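Local atomic coordinates of iron-sulfur cluster assembly scaffold protein NifU (Fervidobacterium islandicum, PDB entry 6A6F), a protein that probably takes part in iron-sulfur cluster assembly in the SUF system, as a zinc-binding scaffold or sulfur-transfer protein. Residues 62-72 with 120-131; 16-24 with 53-61. One frame throughout, in Å; residues are numbered along the deposited sequence.

Contact 1: 62-72 with 120-131. With ZN (zinc ion), chain G.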
loop_
_atom_site.group_PDB
_atom_site.type_symbol
_atom_site.label_atom_id
_atom_site.label_comp_id
_atom_site.label_asym_id
_atom_site.label_seq_id
_atom_site.Cartn_x
_atom_site.Cartn_y
_atom_site.Cartn_z
ATOM N N CYS A 62 0.928 -0.990 -4.808
ATOM C CA CYS A 62 -0.353 -0.333 -4.897
ATOM C C CYS A 62 -1.560 -1.203 -4.387
ATOM O O CYS A 62 -1.443 -2.426 -4.107
ATOM C CB CYS A 62 -0.561 0.125 -6.331
ATOM S SG CYS A 62 -1.029 -1.109 -7.559
ATOM N N ALA A 63 -2.713 -0.569 -4.282
ATOM C CA ALA A 63 -3.900 -1.247 -3.855
ATOM C C ALA A 63 -4.376 -2.356 -4.804
ATOM O O ALA A 63 -4.932 -3.362 -4.347
ATOM C CB ALA A 63 -5.018 -0.225 -3.606
ATOM N N ILE A 64 -4.173 -2.177 -6.090
ATOM C CA ILE A 64 -4.573 -3.133 -7.076
ATOM C C ILE A 64 -3.679 -4.381 -7.025
ATOM O O ILE A 64 -4.223 -5.512 -7.033
ATOM C CB ILE A 64 -4.582 -2.523 -8.486
ATOM C CG1 ILE A 64 -5.701 -1.478 -8.624
ATOM C CG2 ILE A 64 -4.786 -3.601 -9.531
ATOM C CD1 ILE A 64 -5.648 -0.731 -9.953
ATOM N N SER A 65 -2.348 -4.194 -6.971
ATOM C CA SER A 65 -1.427 -5.328 -6.835
ATOM C C SER A 65 -1.612 -6.099 -5.509
ATOM O O SER A 65 -1.590 -7.323 -5.527
ATOM C CB SER A 65 0.063 -4.929 -6.991
ATOM O OG SER A 65 0.473 -4.100 -5.884
ATOM N N GLN A 66 -1.815 -5.392 -4.388
ATOM C CA GLN A 66 -2.036 -6.013 -3.078
ATOM C C GLN A 66 -3.410 -6.707 -2.997
ATOM O O GLN A 66 -3.482 -7.853 -2.502
ATOM C CB GLN A 66 -1.859 -5.045 -1.881
ATOM C CG GLN A 66 -0.463 -4.472 -1.728
ATOM C CD GLN A 66 -0.197 -3.671 -0.428
ATOM O OE1 GLN A 66 0.945 -3.368 -0.154
ATOM N NE2 GLN A 66 -1.229 -3.350 0.367
ATOM N N ALA A 67 -4.472 -6.051 -3.484
ATOM C CA ALA A 67 -5.793 -6.675 -3.588
ATOM C C ALA A 67 -5.767 -7.946 -4.437
ATOM O O ALA A 67 -6.247 -8.984 -4.016
ATOM C CB ALA A 67 -6.831 -5.708 -4.127
ATOM N N SER A 68 -5.161 -7.850 -5.593
ATOM C CA SER A 68 -5.019 -8.995 -6.490
ATOM C C SER A 68 -4.255 -10.152 -5.842
ATOM O O SER A 68 -4.712 -11.267 -5.904
ATOM C CB SER A 68 -4.359 -8.619 -7.792
ATOM O OG SER A 68 -4.364 -9.725 -8.710
ATOM N N THR A 69 -3.126 -9.867 -5.198
ATOM C CA THR A 69 -2.369 -10.871 -4.440
ATOM C C THR A 69 -3.201 -11.617 -3.386
ATOM O O THR A 69 -3.158 -12.848 -3.307
ATOM C CB THR A 69 -1.136 -10.241 -3.733
ATOM O OG1 THR A 69 -0.316 -9.560 -4.707
ATOM C CG2 THR A 69 -0.297 -11.331 -3.066
ATOM N N ASN A 70 -3.967 -10.878 -2.600
ATOM C CA ASN A 70 -4.721 -11.464 -1.582
ATOM C C ASN A 70 -5.883 -12.298 -2.145
ATOM O O ASN A 70 -6.200 -13.331 -1.583
ATOM C CB ASN A 70 -5.246 -10.388 -0.622
ATOM C CG ASN A 70 -4.190 -9.941 0.371
ATOM O OD1 ASN A 70 -3.576 -10.773 1.008
ATOM N ND2 ASN A 70 -3.978 -8.626 0.507
ATOM N N VAL A 71 -6.556 -11.827 -3.190
ATOM C CA VAL A 71 -7.679 -12.578 -3.756
ATOM C C VAL A 71 -7.098 -13.858 -4.380
ATOM O O VAL A 71 -7.663 -14.926 -4.206
ATOM C CB VAL A 71 -8.512 -11.762 -4.729
ATOM C CG1 VAL A 71 -9.521 -12.616 -5.428
ATOM C CG2 VAL A 71 -9.218 -10.621 -3.983
ATOM N N MET A 72 -5.952 -13.748 -5.017
ATOM C CA MET A 72 -5.292 -14.921 -5.593
ATOM C C MET A 72 -5.030 -15.991 -4.524
ATOM O O MET A 72 -5.372 -17.191 -4.730
ATOM C CB MET A 72 -3.996 -14.558 -6.280
ATOM C CG MET A 72 -3.262 -15.703 -6.912
ATOM S SD MET A 72 -1.621 -15.288 -7.503
ATOM C CE MET A 72 -0.628 -15.287 -6.000
ATOM N N ARG A 120 -2.492 -0.317 -15.208
ATOM C CA ARG A 120 -2.898 -1.067 -14.013
ATOM C C ARG A 120 -3.103 -2.569 -14.249
ATOM O O ARG A 120 -3.124 -3.351 -13.311
ATOM C CB ARG A 120 -4.137 -0.440 -13.374
ATOM C CG ARG A 120 -4.064 1.062 -13.205
ATOM C CD ARG A 120 -2.732 1.529 -12.585
ATOM N NE ARG A 120 -2.551 1.044 -11.227
ATOM C CZ ARG A 120 -3.035 1.620 -10.145
ATOM N NH1 ARG A 120 -2.815 1.065 -8.973
ATOM N NH2 ARG A 120 -3.788 2.718 -10.225
ATOM N N VAL A 121 -3.235 -2.975 -15.489
ATOM C CA VAL A 121 -3.272 -4.367 -15.828
ATOM C C VAL A 121 -2.037 -5.101 -15.333
ATOM O O VAL A 121 -2.113 -6.248 -14.925
ATOM C CB VAL A 121 -3.415 -4.555 -17.355
ATOM C CG1 VAL A 121 -3.139 -5.996 -17.765
ATOM C CG2 VAL A 121 -4.817 -4.182 -17.781
ATOM N N LYS A 122 -0.898 -4.444 -15.356
ATOM C CA LYS A 122 0.323 -5.023 -14.833
ATOM C C LYS A 122 0.335 -5.216 -13.325
ATOM O O LYS A 122 0.987 -6.125 -12.857
ATOM C CB LYS A 122 1.521 -4.150 -15.204
ATOM C CG LYS A 122 1.991 -4.405 -16.626
ATOM C CD LYS A 122 1.559 -3.321 -17.596
ATOM C CE LYS A 122 2.730 -2.933 -18.492
ATOM N NZ LYS A 122 3.801 -2.501 -17.568
ATOM N N CYS A 123 -0.339 -4.321 -12.600
ATOM C CA CYS A 123 -0.535 -4.401 -11.170
ATOM C C CYS A 123 -1.402 -5.616 -10.810
ATOM O O CYS A 123 -1.028 -6.400 -9.972
ATOM C CB CYS A 123 -1.155 -3.099 -10.626
ATOM S SG CYS A 123 -0.289 -1.585 -11.186
ATOM N N PHE A 124 -2.554 -5.754 -11.463
ATOM C CA PHE A 124 -3.365 -6.925 -11.325
ATOM C C PHE A 124 -2.628 -8.237 -11.613
ATOM O O PHE A 124 -2.776 -9.230 -10.868
ATOM C CB PHE A 124 -4.547 -6.878 -12.276
ATOM C CG PHE A 124 -5.341 -8.126 -12.264
ATOM C CD1 PHE A 124 -6.073 -8.483 -11.149
ATOM C CD2 PHE A 124 -5.331 -8.975 -13.342
ATOM C CE1 PHE A 124 -6.829 -9.661 -11.129
ATOM C CE2 PHE A 124 -6.055 -10.163 -13.326
ATOM C CZ PHE A 124 -6.807 -10.508 -12.214
ATOM N N LEU A 125 -1.871 -8.257 -12.701
ATOM C CA LEU A 125 -1.211 -9.462 -13.142
ATOM C C LEU A 125 0.056 -9.829 -12.405
ATOM O O LEU A 125 0.485 -10.969 -12.530
ATOM C CB LEU A 125 -0.915 -9.430 -14.641
ATOM C CG LEU A 125 -2.134 -9.648 -15.537
ATOM C CD1 LEU A 125 -1.691 -9.509 -16.982
ATOM C CD2 LEU A 125 -2.791 -11.002 -15.300
ATOM N N LEU A 126 0.659 -8.896 -11.662
ATOM C CA LEU A 126 1.917 -9.156 -11.007
ATOM C C LEU A 126 1.911 -10.462 -10.151
ATOM O O LEU A 126 2.737 -11.340 -10.372
ATOM C CB LEU A 126 2.355 -7.955 -10.152
ATOM C CG LEU A 126 3.624 -8.202 -9.317
ATOM C CD1 LEU A 126 4.778 -8.515 -10.249
ATOM C CD2 LEU A 126 3.946 -7.024 -8.436
ATOM N N PRO A 127 0.970 -10.596 -9.176
ATOM C CA PRO A 127 0.969 -11.867 -8.424
ATOM C C PRO A 127 0.751 -13.078 -9.289
ATOM O O PRO A 127 1.310 -14.116 -8.983
ATOM C CB PRO A 127 -0.190 -11.724 -7.452
ATOM C CG PRO A 127 -0.989 -10.597 -8.027
ATOM C CD PRO A 127 -0.040 -9.678 -8.672
ATOM N N TRP A 128 -0.096 -12.978 -10.304
ATOM C CA TRP A 128 -0.439 -14.144 -11.145
ATOM C C TRP A 128 0.748 -14.604 -12.024
ATOM O O TRP A 128 1.008 -15.800 -12.157
ATOM C CB TRP A 128 -1.657 -13.826 -12.030
ATOM C CG TRP A 128 -2.933 -13.766 -11.283
ATOM C CD1 TRP A 128 -3.610 -12.653 -10.931
ATOM C CD2 TRP A 128 -3.651 -14.869 -10.746
ATOM N NE1 TRP A 128 -4.709 -12.986 -10.211
ATOM C CE2 TRP A 128 -4.767 -14.353 -10.095
ATOM C CE3 TRP A 128 -3.439 -16.246 -10.727
ATOM C CZ2 TRP A 128 -5.692 -15.163 -9.442
ATOM C CZ3 TRP A 128 -4.380 -17.053 -10.097
ATOM C CH2 TRP A 128 -5.487 -16.509 -9.478
ATOM N N LYS A 129 1.455 -13.632 -12.605
ATOM C CA LYS A 129 2.647 -13.894 -13.395
ATOM C C LYS A 129 3.752 -14.468 -12.513
ATOM O O LYS A 129 4.454 -15.369 -12.932
ATOM C CB LYS A 129 3.152 -12.607 -14.071
ATOM C CG LYS A 129 2.205 -11.953 -15.092
ATOM C CD LYS A 129 1.598 -12.919 -16.104
ATOM C CE LYS A 129 2.637 -13.389 -17.121
ATOM N NZ LYS A 129 2.125 -14.462 -18.053
ATOM N N THR A 130 3.865 -13.962 -11.285
ATOM C CA THR A 130 4.810 -14.498 -10.324
ATOM C C THR A 130 4.459 -15.904 -9.921
ATOM O O THR A 130 5.334 -16.764 -9.866
ATOM C CB THR A 130 4.942 -13.598 -9.083
ATOM O OG1 THR A 130 5.313 -12.298 -9.530
ATOM C CG2 THR A 130 6.015 -14.134 -8.148
ATOM N N LEU A 131 3.177 -16.172 -9.721
ATOM C CA LEU A 131 2.718 -17.522 -9.480
ATOM C C LEU A 131 3.028 -18.507 -10.627
ATOM O O LEU A 131 3.507 -19.627 -10.394
ATOM C CB LEU A 131 1.235 -17.502 -9.272
ATOM C CG LEU A 131 0.529 -18.846 -9.098
ATOM C CD1 LEU A 131 0.845 -19.485 -7.783
ATOM C CD2 LEU A 131 -0.964 -18.658 -9.169
HETATM ZN ZN ZN G . 0.680 -1.003 -9.140
HETATM O O HOH W 1 -6.369 -11.556 -8.281
#
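Ser65 and Cys123 bring their CA atoms to 4.5 Å where helix 63-72 runs alongside helix 120-131, the two axes approaching to 7.3 Å and crossing at -34°, so that the helices diverge toward Met72 and Trp128. At the close end, Cys62 SG and Cys123 SG each bind the zinc ion at 2.3 Å, with Cys37 and Asp39 completing the site. Cys62 is also the N-cap of its helix: its sulfur accepts from Ser65 N. The guanidinium of Arg120 lies edge-on to both cysteine sulfurs. Its NE gives a nearly straight bond to Cys123 SG and its NH1 a weak one, bent to 145°, to Cys62 SG, and these two N-H groups hold the guanidinium in the plane of the two sulfurs. Ile64 CD1 sits over the centre of one guanidinium face, and Tyr6 takes a hydrogen bond from NH2.

Halfway along, Ser68 OG donates to Phe124 O over 2.7 Å, in the carbonyl plane and on a lone pair; chi1 of -174° swings the hydroxyl away from the backbone N to reach it. A water donates to the same OG and accepts from Trp128 NE1, satisfying a buried indole N-H. Pro127 is a knob in the hole formed by Ser65, Ser68, Thr69 and Met72. Further on, Met72 CG lies 3.4 Å from the centroid of the Trp128 six-membered ring in a CH-pi contact, and its SD stands over the same face, a Met-aromatic contact; the bend at chi3 leaves CE near Pro127.

The helix pair is enclosed by helix 81-95 at Phe124 and Trp128, by strand 39-48 at Leu126, Thr130 and Leu131, and by helix 8-14 at Ala67 and Val71.

Contact 2: 16-24 with 53-61. With NI (nickel (II) ion), chain J.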
loop_
_atom_site.group_PDB
_atom_site.type_symbol
_atom_site.label_atom_id
_atom_site.label_comp_id
_atom_site.label_asym_id
_atom_site.label_seq_id
_atom_site.Cartn_x
_atom_site.Cartn_y
_atom_site.Cartn_z
ATOM N N LEU A 16 -5.963 -6.520 3.516
ATOM C CA LEU A 16 -6.010 -7.811 4.205
ATOM C C LEU A 16 -4.625 -8.191 4.727
ATOM O O LEU A 16 -3.634 -8.041 4.017
ATOM C CB LEU A 16 -6.542 -8.881 3.251
ATOM C CG LEU A 16 -7.170 -10.108 3.842
ATOM C CD1 LEU A 16 -8.463 -9.723 4.574
ATOM C CD2 LEU A 16 -7.452 -11.125 2.755
ATOM N N LYS A 17 -4.587 -8.680 5.972
ATOM C CA LYS A 17 -3.363 -9.037 6.652
ATOM C C LYS A 17 -3.066 -10.520 6.788
ATOM O O LYS A 17 -1.931 -10.887 6.992
ATOM C CB LYS A 17 -3.408 -8.501 8.099
ATOM C CG LYS A 17 -3.447 -6.984 8.248
ATOM C CD LYS A 17 -2.377 -6.317 7.412
ATOM C CE LYS A 17 -2.326 -4.823 7.724
ATOM N NZ LYS A 17 -1.283 -4.151 6.898
ATOM N N LYS A 18 -4.068 -11.366 6.713
ATOM C CA LYS A 18 -3.870 -12.787 7.066
ATOM C C LYS A 18 -2.883 -13.556 6.167
ATOM O O LYS A 18 -2.330 -14.519 6.618
ATOM C CB LYS A 18 -5.192 -13.495 7.101
ATOM C CG LYS A 18 -5.840 -13.532 5.761
ATOM C CD LYS A 18 -7.350 -13.482 5.933
ATOM C CE LYS A 18 -7.832 -14.647 6.734
ATOM N NZ LYS A 18 -9.304 -14.579 6.771
ATOM N N PHE A 19 -2.608 -13.077 4.936
ATOM C CA PHE A 19 -1.629 -13.733 4.050
ATOM C C PHE A 19 -0.297 -13.041 3.931
ATOM O O PHE A 19 0.547 -13.474 3.156
ATOM C CB PHE A 19 -2.204 -14.011 2.632
ATOM C CG PHE A 19 -3.527 -14.638 2.644
ATOM C CD1 PHE A 19 -3.755 -15.755 3.391
ATOM C CD2 PHE A 19 -4.578 -14.044 1.988
ATOM C CE1 PHE A 19 -5.018 -16.306 3.452
ATOM C CE2 PHE A 19 -5.840 -14.572 2.024
ATOM C CZ PHE A 19 -6.059 -15.700 2.784
ATOM N N HIS A 20 -0.059 -11.984 4.709
ATOM C CA HIS A 20 1.146 -11.177 4.542
ATOM C C HIS A 20 2.207 -11.667 5.508
ATOM O O HIS A 20 1.954 -11.726 6.682
ATOM C CB HIS A 20 0.802 -9.700 4.841
ATOM C CG HIS A 20 1.933 -8.781 4.589
ATOM N ND1 HIS A 20 2.523 -8.669 3.346
ATOM C CD2 HIS A 20 2.578 -7.913 5.400
ATOM C CE1 HIS A 20 3.534 -7.816 3.429
ATOM N NE2 HIS A 20 3.552 -7.315 4.645
ATOM N N GLY A 21 3.384 -12.012 5.026
ATOM C CA GLY A 21 4.386 -12.637 5.879
ATOM C C GLY A 21 5.236 -13.635 5.098
ATOM O O GLY A 21 5.084 -13.827 3.893
ATOM N N LYS A 22 6.091 -14.315 5.818
ATOM C CA LYS A 22 6.948 -15.347 5.261
ATOM C C LYS A 22 6.521 -16.701 5.758
ATOM O O LYS A 22 5.869 -16.825 6.819
ATOM C CB LYS A 22 8.404 -15.128 5.706
ATOM C CG LYS A 22 8.955 -13.776 5.340
ATOM C CD LYS A 22 10.406 -13.674 5.786
ATOM C CE LYS A 22 11.145 -12.611 4.989
ATOM N NZ LYS A 22 12.265 -12.061 5.798
ATOM N N ILE A 23 6.934 -17.733 5.027
ATOM C CA ILE A 23 6.784 -19.080 5.504
ATOM C C ILE A 23 8.197 -19.601 5.673
ATOM O O ILE A 23 8.983 -19.546 4.736
ATOM C CB ILE A 23 6.006 -19.942 4.517
ATOM C CG1 ILE A 23 4.549 -19.531 4.488
ATOM C CG2 ILE A 23 6.082 -21.413 4.921
ATOM C CD1 ILE A 23 3.778 -20.185 3.379
ATOM N N GLU A 24 8.514 -20.065 6.878
ATOM C CA GLU A 24 9.830 -20.592 7.158
ATOM C C GLU A 24 9.972 -21.971 6.484
ATOM O O GLU A 24 9.031 -22.761 6.495
ATOM C CB GLU A 24 10.069 -20.668 8.679
ATOM C CG GLU A 24 11.518 -21.028 9.005
ATOM C CD GLU A 24 11.884 -20.969 10.492
ATOM O OE1 GLU A 24 10.990 -21.117 11.370
ATOM O OE2 GLU A 24 13.098 -20.800 10.772
ATOM N N VAL A 53 -0.867 -26.023 -0.144
ATOM C CA VAL A 53 -1.318 -26.077 1.236
ATOM C C VAL A 53 -1.315 -24.696 1.916
ATOM O O VAL A 53 -2.186 -24.397 2.696
ATOM C CB VAL A 53 -0.391 -27.006 2.050
ATOM C CG1 VAL A 53 -0.803 -27.020 3.502
ATOM C CG2 VAL A 53 -0.442 -28.406 1.490
ATOM N N ASP A 54 -0.290 -23.903 1.653
ATOM C CA ASP A 54 -0.214 -22.540 2.191
ATOM C C ASP A 54 0.500 -21.606 1.255
ATOM O O ASP A 54 1.412 -22.016 0.539
ATOM C CB ASP A 54 0.467 -22.536 3.562
ATOM C CG ASP A 54 0.110 -21.293 4.402
ATOM O OD1 ASP A 54 -0.554 -20.314 3.915
ATOM O OD2 ASP A 54 0.504 -21.300 5.578
ATOM N N VAL A 55 0.073 -20.347 1.256
ATOM C CA VAL A 55 0.713 -19.311 0.509
ATOM C C VAL A 55 0.695 -18.009 1.384
ATOM O O VAL A 55 -0.310 -17.650 1.944
ATOM C CB VAL A 55 0.022 -19.052 -0.842
ATOM C CG1 VAL A 55 0.885 -18.177 -1.702
ATOM C CG2 VAL A 55 -0.241 -20.342 -1.615
ATOM N N LYS A 56 1.826 -17.352 1.459
ATOM C CA LYS A 56 1.954 -16.038 2.040
ATOM C C LYS A 56 2.748 -15.117 1.060
ATOM O O LYS A 56 3.422 -15.581 0.136
ATOM C CB LYS A 56 2.661 -16.129 3.373
ATOM C CG LYS A 56 1.856 -16.787 4.448
ATOM C CD LYS A 56 2.469 -16.479 5.830
ATOM C CE LYS A 56 1.686 -17.234 6.879
ATOM N NZ LYS A 56 0.247 -16.919 6.744
ATOM N N PHE A 57 2.652 -13.809 1.260
ATOM C CA PHE A 57 3.456 -12.888 0.501
ATOM C C PHE A 57 4.119 -11.824 1.369
ATOM O O PHE A 57 3.548 -11.349 2.385
ATOM C CB PHE A 57 2.625 -12.239 -0.585
ATOM C CG PHE A 57 1.762 -11.132 -0.119
ATOM C CD1 PHE A 57 0.564 -11.392 0.521
ATOM C CD2 PHE A 57 2.144 -9.824 -0.294
ATOM C CE1 PHE A 57 -0.206 -10.342 1.000
ATOM C CE2 PHE A 57 1.359 -8.779 0.169
ATOM C CZ PHE A 57 0.186 -9.039 0.797
ATOM N N GLU A 58 5.295 -11.438 0.923
ATOM C CA GLU A 58 5.951 -10.249 1.427
ATOM C C GLU A 58 6.092 -9.221 0.309
ATOM O O GLU A 58 5.805 -9.486 -0.844
ATOM C CB GLU A 58 7.303 -10.604 2.082
ATOM C CG GLU A 58 7.196 -10.746 3.583
ATOM C CD GLU A 58 6.841 -9.417 4.298
ATOM O OE1 GLU A 58 6.952 -8.296 3.716
ATOM O OE2 GLU A 58 6.449 -9.502 5.471
ATOM N N GLY A 59 6.576 -8.040 0.682
ATOM C CA GLY A 59 6.688 -6.921 -0.210
ATOM C C GLY A 59 5.459 -6.039 -0.063
ATOM O O GLY A 59 4.627 -6.252 0.816
ATOM N N HIS A 60 5.367 -5.026 -0.925
ATOM C CA HIS A 60 4.222 -4.162 -0.921
ATOM C C HIS A 60 4.122 -3.486 -2.248
ATOM O O HIS A 60 5.039 -3.512 -3.069
ATOM C CB HIS A 60 4.300 -3.146 0.222
ATOM C CG HIS A 60 5.312 -2.073 -0.002
ATOM N ND1 HIS A 60 6.661 -2.290 0.170
ATOM C CD2 HIS A 60 5.188 -0.793 -0.439
ATOM C CE1 HIS A 60 7.321 -1.186 -0.114
ATOM N NE2 HIS A 60 6.455 -0.259 -0.491
ATOM N N GLY A 61 2.989 -2.847 -2.448
ATOM C CA GLY A 61 2.714 -2.178 -3.700
ATOM C C GLY A 61 1.405 -1.404 -3.644
ATOM O O GLY A 61 0.819 -1.202 -2.588
HETATM NI NI NI J . 4.745 -5.899 5.880
HETATM O O HOH W 2 0.609 -14.480 7.702
HETATM O O HOH W 3 5.810 -7.551 7.042
HETATM O O HOH W 4 5.957 -6.134 4.756
HETATM O O HOH W 5 3.404 -5.578 7.075
HETATM O O HOH W 6 7.190 -5.864 6.253
#
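Asp54 meets Ile23 through its carboxylate carbon CG, which lies 4.0 Å from Ile23 CD1, close to where Val53 and Asp54 form a classic beta bulge opposite Leu46. At Val55 the contact is slight: its carbonyl oxygen approaches Phe19 obliquely to the ring. Lys56 points its CB toward the loop and runs its aliphatic chain across Ile23, CG to CG1 at 3.8 Å. A bend at chi4 (-54°) turns the ammonium back, and NZ donates to a water that in turn donates to Lys18 O and His20 O, tying the turn 17-20 to the strand.

Phe57 carries the single beta bridge, with His20. The bridge has two bonds: Phe57 N donates to Phe19 O at 2.9 Å, and Phe57 O accepts from Gly21 N at 2.7 Å. The Phe57 ring receives His20 ND1 over one face, 3.3 Å above the plane and toward the rim; the ring planes are inclined at 56°. With chi1 of -175°, the imidazole of His20 extends along the strand toward Glu58.

Glu58 places OE2 over a face of that imidazole, its chain bent at chi2, and its OE1 accepts from Gly59 N. The Gly59 carbonyl oxygen lies at the imidazole edge, 3.2 Å from His20 CE1.

His20 NE2 binds nickel at 2.2 Å, joined by waters and by His60 of the second subunit. Glu58 acts in the second shell, where OE2 accepts from a nickel-bound water. In this crystal the nickel thus bridges two subunits through His20 and His60 of the second subunit, with a nearby carboxylate that probably helps balance the cation's charge.

Overall arrangement
The two contacts come in series along the chain, 16-24 with 53-61 closing just before 62-72 with 120-131 begins, and their centres lie 13 Å apart. Strand 51-58 leads directly into helix 63-76, whose side turned away from helix 120-131, bearing Gln66 and Asn70, meets contact 2: Gln66 OE1 probably bonds to Gly61 N at 3.1 Å, while Asn70 OD1 packs 3.4 Å from Phe57 CE1. Contact 1 is buried, about 4 Å from the chain centre, whereas contact 2 lies at the surface along an outermost strand of the antiparallel sheet. One helix therefore connects the zinc-bearing core to the edge where nickel joins the subunits, and both contacts also touch the second subunit.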